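PDB 5FOO: 6-phospho-beta-d glycosidase from Streptococcus pyogenes, which probably hydrolyses 6-phospho-beta-D-glucosides as a family 1 glycoside hydrolase, and binds the probe 6-phosphocyclophellitol in its pocket. Local coordinates for residues A[303-308]-A[322-327]. The protein carries 1 engineered substitution. Numbering follows the deposited sequence.
Sequences RVKAPD and YYDPYL. With EDO (1,2-ethanediol), chain L.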
# COMPACT_ATOMS: atom_id res chain seq x y z
N ARG A 303 6.49 16.59 6.58
CA ARG A 303 6.61 18.03 6.51
C ARG A 303 7.76 18.45 5.57
O ARG A 303 8.76 17.74 5.43
CB ARG A 303 6.85 18.63 7.89
CG ARG A 303 5.87 18.16 8.96
CD ARG A 303 6.35 18.52 10.38
NE ARG A 303 5.39 18.03 11.33
CZ ARG A 303 4.16 18.56 11.50
NH1 ARG A 303 3.75 19.65 10.87
NH2 ARG A 303 3.36 18.03 12.40
N VAL A 304 7.60 19.61 4.95
CA VAL A 304 8.59 20.09 4.00
C VAL A 304 8.85 21.58 4.18
O VAL A 304 8.04 22.30 4.80
CB VAL A 304 8.18 19.84 2.55
CG1 VAL A 304 7.95 18.34 2.32
CG2 VAL A 304 6.98 20.70 2.20
N LYS A 305 9.98 22.02 3.62
CA LYS A 305 10.35 23.45 3.56
C LYS A 305 10.94 23.74 2.18
O LYS A 305 11.26 22.82 1.44
CB LYS A 305 11.38 23.83 4.65
CG LYS A 305 12.69 23.09 4.47
CD LYS A 305 13.76 23.43 5.50
CE LYS A 305 14.93 22.50 5.23
NZ LYS A 305 16.02 22.84 6.16
N ALA A 306 11.06 25.03 1.86
CA ALA A 306 11.80 25.50 0.70
C ALA A 306 13.19 24.89 0.71
O ALA A 306 13.78 24.73 1.76
CB ALA A 306 11.95 27.01 0.74
N PRO A 307 13.68 24.49 -0.47
CA PRO A 307 14.99 23.86 -0.52
C PRO A 307 16.15 24.73 0.11
O PRO A 307 16.26 25.89 -0.14
CB PRO A 307 15.20 23.58 -2.01
CG PRO A 307 14.20 24.34 -2.74
CD PRO A 307 13.12 24.78 -1.79
N ASP A 308 16.93 24.11 0.96
CA ASP A 308 18.09 24.71 1.59
C ASP A 308 19.19 25.09 0.56
O ASP A 308 19.94 26.04 0.76
CB ASP A 308 18.64 23.70 2.61
CG ASP A 308 19.73 24.28 3.45
OD1 ASP A 308 19.52 25.34 4.09
OD2 ASP A 308 20.85 23.70 3.42
N TYR A 322 12.28 20.99 -5.50
CA TYR A 322 11.39 22.06 -5.07
C TYR A 322 11.07 22.05 -3.57
O TYR A 322 10.31 22.91 -3.13
CB TYR A 322 10.09 22.03 -5.90
CG TYR A 322 10.35 22.21 -7.36
CD1 TYR A 322 10.72 23.43 -7.85
CD2 TYR A 322 10.36 21.11 -8.22
CE1 TYR A 322 11.05 23.59 -9.20
CE2 TYR A 322 10.65 21.25 -9.58
CZ TYR A 322 11.02 22.50 -10.07
OH TYR A 322 11.31 22.68 -11.42
N TYR A 323 11.61 21.10 -2.81
CA TYR A 323 11.36 21.07 -1.37
C TYR A 323 12.36 20.15 -0.71
O TYR A 323 12.85 19.28 -1.36
CB TYR A 323 9.90 20.57 -1.07
CG TYR A 323 9.58 19.16 -1.56
CD1 TYR A 323 9.87 18.05 -0.79
CD2 TYR A 323 9.05 18.95 -2.84
CE1 TYR A 323 9.64 16.72 -1.25
CE2 TYR A 323 8.81 17.64 -3.33
CZ TYR A 323 9.09 16.54 -2.52
OH TYR A 323 8.83 15.29 -2.97
N ASP A 324 12.59 20.35 0.58
CA ASP A 324 13.35 19.49 1.44
C ASP A 324 12.41 18.99 2.54
O ASP A 324 11.47 19.68 2.91
CB ASP A 324 14.47 20.27 2.21
CG ASP A 324 15.62 20.76 1.32
OD1 ASP A 324 15.62 20.53 0.10
OD2 ASP A 324 16.51 21.44 1.86
N PRO A 325 12.72 17.82 3.11
CA PRO A 325 12.06 17.38 4.33
C PRO A 325 12.29 18.36 5.44
O PRO A 325 13.37 18.92 5.53
CB PRO A 325 12.79 16.06 4.64
CG PRO A 325 13.20 15.55 3.33
CD PRO A 325 13.54 16.77 2.51
N TYR A 326 11.30 18.56 6.33
CA TYR A 326 11.48 19.44 7.45
C TYR A 326 11.15 18.69 8.73
O TYR A 326 10.20 17.90 8.77
CB TYR A 326 10.65 20.69 7.24
CG TYR A 326 10.53 21.57 8.45
CD1 TYR A 326 11.64 22.29 8.91
CD2 TYR A 326 9.35 21.65 9.18
CE1 TYR A 326 11.52 23.12 10.03
CE2 TYR A 326 9.22 22.43 10.31
CZ TYR A 326 10.33 23.16 10.73
OH TYR A 326 10.25 23.94 11.81
N LEU A 327 11.95 18.91 9.78
CA LEU A 327 11.65 18.38 11.10
C LEU A 327 11.18 19.53 11.99
O LEU A 327 11.83 20.56 12.08
CB LEU A 327 12.84 17.63 11.70
CG LEU A 327 12.78 16.10 11.57
CD1 LEU A 327 13.14 15.61 10.15
CD2 LEU A 327 13.67 15.51 12.66
C1 EDO L . 16.04 17.35 0.07
O1 EDO L . 17.32 17.21 0.76
C2 EDO L . 16.20 18.03 -1.30
O2 EDO L . 15.22 19.05 -1.71
O HOH W 1 8.68 15.49 7.93
O HOH W 2 17.70 20.61 4.17
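D324 OD2 accepts the backbone N-H of D308 at 2.8 Å from its N, a nearly straight bond (170° at the hydrogen) that arrives from above the carboxylate plane, and it also takes a proton from a water at 2.7 Å. The same water accepts a weak hydrogen bond from K305 NZ; K305 NZ and D324 OD2 themselves stay 4.5 Å apart, beyond a salt bridge. This carboxylate ties the turn after strand 302-305 to strand 324-325, two antiparallel neighbours in a small three-stranded sheet that lies apart from the eight-stranded TIM barrel and is completed by strand 228-230. K305 and D324 form the hydrogen-bonded pair: K305 N donates to D324 O, and D324 N returns a 2.9 Å bond to K305 O. Two residues along, past the non-hydrogen-bonded V304-P325 pair, Y326 N donates to R303 O, and a water that accepts from R303 N also lies within hydrogen-bonding distance of Y326 O.

Side chains of K305 and D324 share one face, where the extended lysine chain crosses the aspartate and brings CE against its CB. Y326 CB lies 3.7 Å from V304 C, and with CG anti to the backbone N (chi1 169°) the ring presents an edge to R303 CB; the guanidinium of R303 extends away to a salt bridge with E340. Y323 packs on A240 and A244 of helix 235-258, its hydroxyl bonded to N248. P307 rests its ring beside the Y322-Y323 peptide, CD 3.6 Å from Y322 O, and V304 CG1 meets Y323 CD1 at 3.7 Å.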